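Local coordinates for protein A151R (African swine fever virus Georgia 2007/1, PDB 7CMA) that is a zinc-binding non-structural viral protein whose molecular function is not settled, though an oxygenase role has been suggested, at residues 20-23 / 24-28; 10-13 / 14-18; 33-37 / 38-42; 101-104 / 105-108; 78-81 / 82-86. One frame throughout, in Å; residues are numbered along the deposited sequence.

Contact 1 (20-23 / 24-28); sequences CIYH and ELENG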
# COMPACT_ATOMS: atom_id res chain seq x y z
N CYS A 20 -3.41 9.45 -12.08
CA CYS A 20 -4.63 8.75 -12.56
C CYS A 20 -5.55 9.74 -13.30
O CYS A 20 -5.93 9.43 -14.46
CB CYS A 20 -5.38 8.10 -11.41
SG CYS A 20 -6.68 6.98 -11.95
N ILE A 21 -5.86 10.88 -12.69
CA ILE A 21 -6.76 11.90 -13.30
C ILE A 21 -6.11 12.43 -14.58
O ILE A 21 -6.82 12.55 -15.59
CB ILE A 21 -7.07 13.04 -12.31
CG1 ILE A 21 -7.78 12.51 -11.06
CG2 ILE A 21 -7.88 14.13 -12.99
CD1 ILE A 21 -7.84 13.50 -9.93
N TYR A 22 -4.82 12.76 -14.52
CA TYR A 22 -4.04 13.29 -15.67
C TYR A 22 -4.25 12.37 -16.88
O TYR A 22 -4.56 12.87 -17.98
CB TYR A 22 -2.56 13.43 -15.32
CG TYR A 22 -1.65 13.68 -16.50
CD1 TYR A 22 -1.64 14.92 -17.14
CD2 TYR A 22 -0.88 12.67 -17.05
CE1 TYR A 22 -0.84 15.15 -18.24
CE2 TYR A 22 -0.09 12.89 -18.16
CZ TYR A 22 -0.05 14.14 -18.75
OH TYR A 22 0.75 14.38 -19.83
N HIS A 23 -4.04 11.07 -16.68
CA HIS A 23 -4.10 10.05 -17.76
C HIS A 23 -5.53 9.95 -18.29
O HIS A 23 -5.70 9.97 -19.51
CB HIS A 23 -3.56 8.70 -17.25
CG HIS A 23 -2.08 8.68 -17.06
ND1 HIS A 23 -1.22 9.37 -17.91
CD2 HIS A 23 -1.30 8.10 -16.13
CE1 HIS A 23 0.02 9.21 -17.49
NE2 HIS A 23 0.00 8.43 -16.40
N GLU A 24 -6.52 9.98 -17.38
CA GLU A 24 -7.96 9.90 -17.74
C GLU A 24 -8.34 11.11 -18.60
O GLU A 24 -8.95 10.90 -19.67
CB GLU A 24 -8.82 9.81 -16.47
CG GLU A 24 -8.91 8.41 -15.90
CD GLU A 24 -9.59 7.40 -16.80
OE1 GLU A 24 -10.38 7.82 -17.67
OE2 GLU A 24 -9.33 6.19 -16.65
N LEU A 25 -7.85 12.30 -18.24
CA LEU A 25 -8.10 13.56 -18.99
C LEU A 25 -7.41 13.50 -20.37
O LEU A 25 -8.02 13.97 -21.35
CB LEU A 25 -7.61 14.76 -18.18
CG LEU A 25 -8.69 15.68 -17.64
CD1 LEU A 25 -8.11 17.03 -17.25
CD2 LEU A 25 -9.82 15.86 -18.65
N GLU A 26 -6.20 12.94 -20.43
CA GLU A 26 -5.38 12.88 -21.67
C GLU A 26 -5.96 11.82 -22.62
O GLU A 26 -5.71 11.92 -23.83
CB GLU A 26 -3.92 12.57 -21.35
CG GLU A 26 -3.06 13.82 -21.18
CD GLU A 26 -2.95 14.70 -22.41
OE1 GLU A 26 -2.80 14.16 -23.52
OE2 GLU A 26 -3.02 15.94 -22.25
N ASN A 27 -6.74 10.87 -22.09
CA ASN A 27 -7.31 9.74 -22.88
C ASN A 27 -8.71 10.12 -23.36
O ASN A 27 -8.92 10.17 -24.58
CB ASN A 27 -7.32 8.44 -22.08
CG ASN A 27 -5.93 7.88 -21.85
OD1 ASN A 27 -4.97 8.31 -22.48
ND2 ASN A 27 -5.81 6.95 -20.91
N GLY A 28 -9.63 10.38 -22.42
CA GLY A 28 -11.07 10.55 -22.71
C GLY A 28 -11.41 11.99 -23.04
O GLY A 28 -12.50 12.22 -23.61

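Contact 2 (10-13 / 14-18); sequences ALLH and KEKLI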
# COMPACT_ATOMS: atom_id res chain seq x y z
N ALA A 10 -0.02 10.62 2.49
CA ALA A 10 -1.01 11.56 1.90
C ALA A 10 -0.46 12.17 0.61
O ALA A 10 -1.24 12.32 -0.35
CB ALA A 10 -1.38 12.63 2.90
N LEU A 11 0.83 12.52 0.59
CA LEU A 11 1.48 13.15 -0.60
C LEU A 11 1.64 12.09 -1.70
O LEU A 11 1.54 12.45 -2.88
CB LEU A 11 2.83 13.75 -0.19
CG LEU A 11 2.75 14.96 0.74
CD1 LEU A 11 4.12 15.60 0.91
CD2 LEU A 11 1.74 15.98 0.23
N LEU A 12 1.85 10.83 -1.32
CA LEU A 12 1.94 9.70 -2.27
C LEU A 12 0.56 9.43 -2.89
O LEU A 12 0.49 9.29 -4.12
CB LEU A 12 2.48 8.46 -1.56
CG LEU A 12 2.54 7.20 -2.43
CD1 LEU A 12 3.48 7.40 -3.61
CD2 LEU A 12 2.95 5.99 -1.60
N HIS A 13 -0.48 9.35 -2.06
CA HIS A 13 -1.89 9.23 -2.54
C HIS A 13 -2.20 10.36 -3.53
O HIS A 13 -2.67 10.05 -4.64
CB HIS A 13 -2.88 9.21 -1.37
CG HIS A 13 -4.30 9.37 -1.78
ND1 HIS A 13 -5.05 8.32 -2.28
CD2 HIS A 13 -5.12 10.45 -1.78
CE1 HIS A 13 -6.27 8.73 -2.54
NE2 HIS A 13 -6.33 10.04 -2.26
N LYS A 14 -1.83 11.59 -3.18
CA LYS A 14 -2.00 12.79 -4.06
C LYS A 14 -1.33 12.53 -5.41
O LYS A 14 -1.99 12.72 -6.45
CB LYS A 14 -1.42 14.04 -3.38
CG LYS A 14 -1.17 15.22 -4.31
CD LYS A 14 -0.64 16.44 -3.60
CE LYS A 14 -0.68 17.69 -4.46
NZ LYS A 14 -1.13 18.87 -3.70
N GLU A 15 -0.03 12.23 -5.40
CA GLU A 15 0.76 12.05 -6.65
C GLU A 15 0.10 10.97 -7.51
O GLU A 15 0.01 11.17 -8.74
CB GLU A 15 2.22 11.70 -6.32
CG GLU A 15 3.19 12.15 -7.40
CD GLU A 15 3.25 13.66 -7.63
OE1 GLU A 15 2.86 14.42 -6.71
OE2 GLU A 15 3.67 14.06 -8.73
N LYS A 16 -0.41 9.90 -6.89
CA LYS A 16 -0.98 8.74 -7.62
C LYS A 16 -2.36 9.13 -8.18
O LYS A 16 -2.62 8.81 -9.34
CB LYS A 16 -1.07 7.52 -6.71
CG LYS A 16 0.26 6.81 -6.44
CD LYS A 16 0.13 5.32 -6.22
CE LYS A 16 0.36 4.91 -4.78
NZ LYS A 16 -0.68 5.45 -3.88
N LEU A 17 -3.17 9.86 -7.42
CA LEU A 17 -4.55 10.23 -7.83
C LEU A 17 -4.47 11.29 -8.94
O LEU A 17 -5.11 11.09 -9.97
CB LEU A 17 -5.34 10.74 -6.62
CG LEU A 17 -6.82 11.05 -6.88
CD1 LEU A 17 -7.49 9.93 -7.67
CD2 LEU A 17 -7.56 11.30 -5.57
N ILE A 18 -3.56 12.26 -8.81
CA ILE A 18 -3.31 13.29 -9.86
C ILE A 18 -2.85 12.59 -11.15
O ILE A 18 -3.34 12.98 -12.23
CB ILE A 18 -2.30 14.35 -9.40
CG1 ILE A 18 -2.91 15.30 -8.36
CG2 ILE A 18 -1.72 15.11 -10.58
CD1 ILE A 18 -1.96 16.37 -7.86

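Contact 3 (33-37 / 38-42); sequences LLTKN and IVVSE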
# COMPACT_ATOMS: atom_id res chain seq x y z
N LEU A 33 -17.60 16.31 -12.58
CA LEU A 33 -17.41 16.47 -11.12
C LEU A 33 -18.76 16.33 -10.42
O LEU A 33 -19.73 17.00 -10.84
CB LEU A 33 -16.78 17.84 -10.86
CG LEU A 33 -15.29 17.97 -11.21
CD1 LEU A 33 -15.09 18.12 -12.71
CD2 LEU A 33 -14.66 19.14 -10.47
N LEU A 34 -18.86 15.39 -9.47
CA LEU A 34 -20.13 15.08 -8.76
C LEU A 34 -19.96 15.34 -7.26
O LEU A 34 -18.92 14.92 -6.70
CB LEU A 34 -20.53 13.63 -9.05
CG LEU A 34 -20.97 13.34 -10.49
CD1 LEU A 34 -19.81 12.78 -11.30
CD2 LEU A 34 -22.15 12.38 -10.51
N THR A 35 -20.92 16.02 -6.64
CA THR A 35 -21.03 16.21 -5.17
C THR A 35 -22.33 15.57 -4.67
O THR A 35 -23.39 15.86 -5.26
CB THR A 35 -20.90 17.69 -4.79
OG1 THR A 35 -19.59 18.14 -5.14
CG2 THR A 35 -21.14 17.95 -3.32
N LYS A 36 -22.21 14.53 -3.84
CA LYS A 36 -23.34 13.65 -3.42
C LYS A 36 -24.06 13.13 -4.67
O LYS A 36 -25.30 13.03 -4.64
CB LYS A 36 -24.28 14.41 -2.49
CG LYS A 36 -23.65 14.86 -1.18
CD LYS A 36 -24.62 15.57 -0.25
CE LYS A 36 -24.07 15.77 1.14
NZ LYS A 36 -23.40 14.55 1.66
N ASN A 37 -23.30 12.69 -5.68
CA ASN A 37 -23.84 11.96 -6.85
C ASN A 37 -24.80 12.89 -7.61
O ASN A 37 -25.75 12.38 -8.23
CB ASN A 37 -24.51 10.65 -6.44
CG ASN A 37 -24.42 9.58 -7.51
OD1 ASN A 37 -23.54 9.64 -8.37
ND2 ASN A 37 -25.32 8.62 -7.47
N ILE A 38 -24.46 14.18 -7.66
CA ILE A 38 -25.09 15.22 -8.51
C ILE A 38 -23.98 15.94 -9.28
O ILE A 38 -23.02 16.37 -8.63
CB ILE A 38 -25.92 16.20 -7.65
CG1 ILE A 38 -27.02 15.48 -6.86
CG2 ILE A 38 -26.49 17.32 -8.51
CD1 ILE A 38 -27.35 16.13 -5.54
N VAL A 39 -24.07 15.96 -10.61
CA VAL A 39 -23.08 16.65 -11.49
C VAL A 39 -23.14 18.16 -11.20
O VAL A 39 -24.23 18.73 -11.30
CB VAL A 39 -23.34 16.36 -12.98
CG1 VAL A 39 -22.37 17.12 -13.87
CG2 VAL A 39 -23.31 14.88 -13.28
N VAL A 40 -22.01 18.75 -10.80
CA VAL A 40 -21.93 20.19 -10.41
C VAL A 40 -21.02 20.92 -11.40
O VAL A 40 -21.21 22.14 -11.57
CB VAL A 40 -21.47 20.38 -8.95
CG1 VAL A 40 -22.52 19.90 -7.96
CG2 VAL A 40 -20.13 19.71 -8.68
N SER A 41 -20.17 20.18 -12.12
CA SER A 41 -19.22 20.78 -13.08
C SER A 41 -18.81 19.76 -14.15
O SER A 41 -19.07 18.55 -13.97
CB SER A 41 -18.00 21.35 -12.38
OG SER A 41 -17.94 20.89 -11.04
N GLU A 42 -18.11 20.25 -15.18
CA GLU A 42 -17.62 19.44 -16.33
C GLU A 42 -16.36 20.11 -16.88
O GLU A 42 -16.37 21.34 -17.06
CB GLU A 42 -18.69 19.33 -17.41
CG GLU A 42 -18.25 18.54 -18.64
CD GLU A 42 -19.28 18.43 -19.75
OE1 GLU A 42 -20.44 18.76 -19.51
OE2 GLU A 42 -18.90 18.03 -20.87

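Contact 4 (101-104 / 105-108); sequences IYFE and NDLY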
# COMPACT_ATOMS: atom_id res chain seq x y z
N ILE A 101 -25.27 -1.21 -19.83
CA ILE A 101 -25.33 -2.11 -18.64
C ILE A 101 -26.46 -3.11 -18.83
O ILE A 101 -27.39 -2.82 -19.61
CB ILE A 101 -25.49 -1.29 -17.34
CG1 ILE A 101 -26.88 -0.66 -17.23
CG2 ILE A 101 -24.39 -0.25 -17.22
CD1 ILE A 101 -27.35 -0.45 -15.80
N TYR A 102 -26.33 -4.29 -18.23
CA TYR A 102 -27.34 -5.37 -18.29
C TYR A 102 -27.41 -6.05 -16.92
O TYR A 102 -26.34 -6.37 -16.35
CB TYR A 102 -27.00 -6.37 -19.39
CG TYR A 102 -28.02 -7.48 -19.56
CD1 TYR A 102 -29.29 -7.21 -20.04
CD2 TYR A 102 -27.73 -8.77 -19.18
CE1 TYR A 102 -30.23 -8.21 -20.18
CE2 TYR A 102 -28.66 -9.79 -19.31
CZ TYR A 102 -29.91 -9.51 -19.82
OH TYR A 102 -30.83 -10.51 -19.96
N PHE A 103 -28.63 -6.26 -16.42
CA PHE A 103 -28.88 -6.96 -15.13
C PHE A 103 -29.01 -8.47 -15.38
O PHE A 103 -29.78 -8.85 -16.28
CB PHE A 103 -30.15 -6.43 -14.46
CG PHE A 103 -30.52 -7.15 -13.19
CD1 PHE A 103 -29.73 -7.02 -12.05
CD2 PHE A 103 -31.53 -8.10 -13.18
CE1 PHE A 103 -30.02 -7.75 -10.91
CE2 PHE A 103 -31.82 -8.81 -12.03
CZ PHE A 103 -31.07 -8.64 -10.90
N GLU A 104 -28.37 -9.27 -14.54
CA GLU A 104 -28.44 -10.76 -14.58
C GLU A 104 -27.81 -11.33 -13.30
O GLU A 104 -26.75 -10.83 -12.88
CB GLU A 104 -27.73 -11.30 -15.82
CG GLU A 104 -28.40 -12.52 -16.42
CD GLU A 104 -27.60 -13.23 -17.49
OE1 GLU A 104 -27.83 -12.95 -18.69
OE2 GLU A 104 -26.76 -14.08 -17.14
N ASN A 105 -28.47 -12.32 -12.68
CA ASN A 105 -27.97 -13.06 -11.49
C ASN A 105 -27.62 -12.06 -10.38
O ASN A 105 -26.60 -12.27 -9.69
CB ASN A 105 -26.78 -13.95 -11.85
CG ASN A 105 -26.80 -15.27 -11.11
OD1 ASN A 105 -27.53 -15.42 -10.13
ND2 ASN A 105 -26.02 -16.23 -11.57
N ASP A 106 -28.52 -11.10 -10.12
CA ASP A 106 -28.43 -10.16 -8.97
C ASP A 106 -27.13 -9.35 -9.06
O ASP A 106 -26.65 -8.89 -8.01
CB ASP A 106 -28.51 -10.90 -7.63
CG ASP A 106 -29.91 -11.33 -7.25
OD1 ASP A 106 -30.87 -10.77 -7.82
OD2 ASP A 106 -30.03 -12.23 -6.40
N LEU A 107 -26.58 -9.22 -10.27
CA LEU A 107 -25.39 -8.38 -10.54
C LEU A 107 -25.63 -7.53 -11.80
O LEU A 107 -26.45 -7.95 -12.64
CB LEU A 107 -24.17 -9.29 -10.71
CG LEU A 107 -23.57 -9.83 -9.41
CD1 LEU A 107 -22.46 -10.82 -9.70
CD2 LEU A 107 -23.05 -8.69 -8.54
N TYR A 108 -25.05 -6.34 -11.85
CA TYR A 108 -25.09 -5.45 -13.04
C TYR A 108 -23.76 -5.60 -13.80
O TYR A 108 -22.73 -5.77 -13.14
CB TYR A 108 -25.38 -4.01 -12.62
CG TYR A 108 -26.77 -3.77 -12.10
CD1 TYR A 108 -27.13 -4.14 -10.81
CD2 TYR A 108 -27.76 -3.24 -12.91
CE1 TYR A 108 -28.43 -3.99 -10.34
CE2 TYR A 108 -29.05 -3.05 -12.45
CZ TYR A 108 -29.39 -3.41 -11.16
OH TYR A 108 -30.67 -3.27 -10.71

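Contact 5 (78-81 / 82-86); sequences MIYN and WIIKN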
# COMPACT_ATOMS: atom_id res chain seq x y z
N MET A 78 -5.96 20.70 -9.77
CA MET A 78 -7.18 21.47 -9.41
C MET A 78 -8.30 20.50 -9.01
O MET A 78 -8.98 20.76 -8.00
CB MET A 78 -7.67 22.33 -10.57
CG MET A 78 -6.82 23.56 -10.82
SD MET A 78 -7.10 24.29 -12.46
CE MET A 78 -6.30 25.88 -12.27
N ILE A 79 -8.45 19.40 -9.75
CA ILE A 79 -9.52 18.39 -9.50
C ILE A 79 -9.20 17.64 -8.19
O ILE A 79 -10.14 17.46 -7.39
CB ILE A 79 -9.69 17.44 -10.70
CG1 ILE A 79 -10.19 18.19 -11.93
CG2 ILE A 79 -10.60 16.28 -10.34
CD1 ILE A 79 -10.26 17.36 -13.19
N TYR A 80 -7.93 17.32 -7.93
CA TYR A 80 -7.52 16.67 -6.65
C TYR A 80 -7.80 17.61 -5.47
O TYR A 80 -8.27 17.15 -4.43
CB TYR A 80 -6.03 16.29 -6.65
CG TYR A 80 -5.50 15.93 -5.29
CD1 TYR A 80 -5.69 14.67 -4.76
CD2 TYR A 80 -4.90 16.89 -4.48
CE1 TYR A 80 -5.27 14.35 -3.48
CE2 TYR A 80 -4.43 16.57 -3.21
CZ TYR A 80 -4.64 15.30 -2.70
OH TYR A 80 -4.19 14.99 -1.45
N ASN A 81 -7.49 18.90 -5.63
CA ASN A 81 -7.65 19.91 -4.55
C ASN A 81 -9.14 20.03 -4.20
O ASN A 81 -9.45 20.02 -2.99
CB ASN A 81 -7.03 21.26 -4.94
CG ASN A 81 -5.52 21.25 -4.84
OD1 ASN A 81 -4.94 20.42 -4.14
ND2 ASN A 81 -4.87 22.15 -5.55
N TRP A 82 -10.02 19.88 -5.19
CA TRP A 82 -11.50 19.85 -5.01
C TRP A 82 -11.90 18.58 -4.25
O TRP A 82 -12.74 18.67 -3.33
CB TRP A 82 -12.21 19.97 -6.36
CG TRP A 82 -13.69 19.74 -6.31
CD1 TRP A 82 -14.65 20.64 -5.95
CD2 TRP A 82 -14.39 18.57 -6.79
NE1 TRP A 82 -15.89 20.08 -6.09
CE2 TRP A 82 -15.77 18.83 -6.62
CE3 TRP A 82 -13.99 17.32 -7.27
CZ2 TRP A 82 -16.75 17.88 -6.94
CZ3 TRP A 82 -14.96 16.40 -7.60
CH2 TRP A 82 -16.31 16.67 -7.42
N ILE A 83 -11.35 17.43 -4.64
CA ILE A 83 -11.70 16.11 -4.03
C ILE A 83 -11.32 16.14 -2.55
O ILE A 83 -12.16 15.78 -1.71
CB ILE A 83 -11.03 14.94 -4.77
CG1 ILE A 83 -11.71 14.64 -6.11
CG2 ILE A 83 -10.98 13.71 -3.88
CD1 ILE A 83 -10.88 13.79 -7.05
N ILE A 84 -10.06 16.47 -2.25
CA ILE A 84 -9.42 16.18 -0.93
C ILE A 84 -10.08 17.05 0.15
O ILE A 84 -10.00 16.66 1.34
CB ILE A 84 -7.90 16.39 -0.99
CG1 ILE A 84 -7.18 15.63 0.12
CG2 ILE A 84 -7.55 17.88 -0.98
CD1 ILE A 84 -7.49 14.14 0.15
N LYS A 85 -10.78 18.12 -0.25
CA LYS A 85 -11.47 19.06 0.67
C LYS A 85 -12.72 18.38 1.26
O LYS A 85 -13.13 18.75 2.37
CB LYS A 85 -11.86 20.35 -0.07
CG LYS A 85 -10.73 21.33 -0.33
CD LYS A 85 -9.54 21.14 0.59
CE LYS A 85 -8.37 22.03 0.24
NZ LYS A 85 -7.68 21.56 -0.99
N ASN A 86 -13.32 17.46 0.51
CA ASN A 86 -14.61 16.83 0.87
C ASN A 86 -14.66 15.42 0.27
O ASN A 86 -15.49 15.13 -0.59
CB ASN A 86 -15.79 17.69 0.40
CG ASN A 86 -17.12 17.19 0.92
OD1 ASN A 86 -17.16 16.30 1.76
ND2 ASN A 86 -18.20 17.72 0.38

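Contact 1 (20-23 / 24-28)
Leu25 N donates to Ile21 O across 2.9 Å in the last turns of helix 3-28. Glu24 N to Cys20 O and Glu26 N to Tyr22 O continue the alpha-helical pattern. The bond from Asn27 N to His23 O is bent to 124° and weak, while Glu24 O accepts from both Asn27 N and Gly28 N, the latter at 2.9 Å.

Among side chains, Tyr22 and Glu26 make the main contact. The Tyr22 ring, swung opposite its own backbone N (chi1 168°), reaches along the helix so that Glu26 CG sits over one face, displaced toward the rim and 3.9 Å from CZ of Tyr22. A bend at chi2 of Glu26 then carries its carboxylate on to Ser72 OG of helix 72-84, its plane 34° from that of the ring. CE1 of His23 lies at the ring edge. Glu24 turns elsewhere: its two oxygens bond Ser94 OG and Tyr146 OH.

Carboxylates near a helix C terminus are probably disfavoured by the helix dipole; here the hydroxyls of Ser72, Ser94 and Tyr146 bond the two acids, which limits their rotation.

Contact 2 (10-13 / 14-18)
Helix 3-28 carries this contact on one of its middle stretches, where Leu12 meets Lys16 and His13 meets Leu17, each pair one turn apart. Four successive backbone bonds hold the turn: Lys14 N to Ala10 O, Glu15 N to Leu11 O, Lys16 N to Leu12 O, and the shortest, Leu17 N to His13 O at 2.8 Å.

Lys16 does not stretch away from the helix. Bends at chi2, chi3 and chi4 fold its aliphatic chain back over Leu12, leaving CE 3.9 Å from CG of Leu12 and the ammonium NZ at the same 3.9 Å from that carbon. The lysine thus crosses the branch point of the leucine with its outer end, CE and NZ.

On the adjoining flank the His13 imidazole and the Leu17 side chain run alongside each other in the same direction. Both have CG opposite their backbone N (chi1 168° and -175°), which sets a leucine methyl against the ring: CD2 of Leu17 is 3.7 Å from NE2 of His13, in a slanting approach. The carbon chain of Lys14 leaves on another side, its CB 3.4 Å from Leu11 O, and packs on Tyr80 of helix 72-84, as Leu17 does.

Leu12 also packs on Leu12 of the second subunit, with Glu15 touching Met8 and Lys16 touching Ile5 of that subunit. The pattern is that of a long helix with two packing flanks: one against its own subunit along Leu17 and Ile18, the other in a helix-helix dimer interface along Leu12, Glu15 and Lys16.

Contact 3 (33-37 / 38-42)
With chi1 of Ser41 at 14°, close to eclipsed, its hydroxyl is swung over Leu33, and OG comes to 3.3 Å from CB of Leu33. Val40 places CG2 between its backbone N and carbonyl carbon, which brings that methyl to 3.5 Å from Leu33 O and near OG1 of Thr35.

Val40 and Ser41 both stand opposite Leu33, a classic beta bulge. Leu33 O receives Val40 N at 2.9 Å along a nearly straight path (172°), and Ser41 N only weakly at 3.5 Å. The return bond, Leu33 N to Ser41 O, is 3.0 Å long, with the donor well above the carbonyl plane. Beyond the bulge Leu34 faces Val39 as a non-hydrogen-bonded pair; CD2 of Leu34 touches CG2 of Val39 at 3.9 Å, and the two side chains slant over one another.

A type I' turn from Thr35 to Ile38 closes the hairpin, Lys36 and Asn37 both taking positive phi. Thr35 N bonds Ile38 O at 2.9 Å, and Ile38 N returns a more bent bond to Thr35 O at 3.1 Å. At the turn Asn37 ND2 is held by His130 O, while Thr35 OG1 bonds Asn90 OD1.

The hairpin lies inside the five-stranded antiparallel sheet. Strand 30-35 bonds strand 90-94 through Leu34 and Lys91, strand 38-46 bonds strand 49-55 through Val40 and Phe55, and Trp82 of helix 72-84 packs against the face bearing Leu33 and Thr35.

Contact 4 (101-104 / 105-108)
Phe103 and Tyr108 face each other across the beta hairpin formed by strands 99-104 and 107-109, beside the zinc site. They are a non-hydrogen-bonded pair of the antiparallel ribbon, and their rings meet at a slant: the planes make 53° and the centroids lie 5.1 Å apart. The phenyl ring leans on the phenol chiefly through CD1 of Phe103, which sits over one face of the Tyr108 ring, off toward its rim and 3.7 Å from CE1 of Tyr108. Ile101, two residues back, adds CD1 at 4.0 Å from CD2 of Tyr108, so the tyrosine is touched by two residues of the neighbouring strand, Ile101 and Phe103.

With chi1 at 176° setting CG opposite the backbone N, the Phe103 ring also extends toward the turn. CE1 of Phe103 approaches CA of Asp106 to 3.5 Å, and the carboxylate oxygen OD1 of Asp106 lies in the ring plane at its edge, 3.8 Å from CZ of Phe103.

Asn105 and Asp106 occupy the positive-phi corners of a type I' turn. Glu104 and Leu107 flank it with their side chains on the other face of the ribbon, the side chain of Leu107 about 6 Å from the zinc ion. Glu104 N bonds Leu107 O at 3.0 Å and almost straight (171°). In the return bond Glu104 O takes Leu107 N at 3.1 Å from above its carbonyl plane, and it also accepts from NE2 of the zinc ligand His109.

Contact 5 (78-81 / 82-86)
Backbone hydrogen bonds along this end of helix 72-84 run from Trp82 N to Met78 O, Ile83 N to Ile79 O and Ile84 N to Tyr80 O, the last the shortest at 2.9 Å. At Asn81 the backbone O accepts from a side chain, NZ of Lys85, at 3.1 Å, the ammonium tilted from the carbonyl plane. An almost eclipsed chi2 of -21° folds the lysine back along the helix to make this bond. Asn86 N closes on Ile83 O as the chain leaves the helix.

The aromatic contact is a CH-pi one. Ile84 lies over the face of the Tyr80 ring, with CB 4.2 Å from the centroid and 24° from the ring normal. CG1 of Ile84 extends toward the phenol end and reaches OH of Tyr80 at 3.4 Å. The edge of the Trp82 indole, by contrast, meets a carbonyl, with CE3 of Trp82 3.9 Å from Ile79 O and near the ring plane.

Apolar packing is completed by Ile79 and Ile83, whose CG2 and CD1 respectively are 4.1 Å apart. Ile79 continues onto Ile21 of helix 3-28 and Ile92 of strand 90-94. Tyr80 turns to helix 3-28 and Trp82 to strands 30-35 and 90-94, an arrangement typical of an amphipathic helix that packs beside a second helix on an antiparallel sheet.

From the N terminus the order is contact 2, contact 1, contact 3, contact 5 and contact 4, all in series, with none nested or crossed. Contacts 2 and 1 are consecutive parts of helix 3-28; contacts 3 and 4 each close a tight hairpin, and contact 5 finishes helix 72-84. Contact 5 is the meeting point: Tyr80 packs on Lys14, Leu17 and Ile18 of contact 2, Ile79 and Ile83 on Ile21 of contact 1, and Trp82 on the sheet hairpin of contact 3. Helices and five-stranded sheet are thereby joined. Contact 4 stands apart by the zinc ion, its hairpin part of the separate three-stranded sheet, its nearest atoms about 12 Å from contact 3.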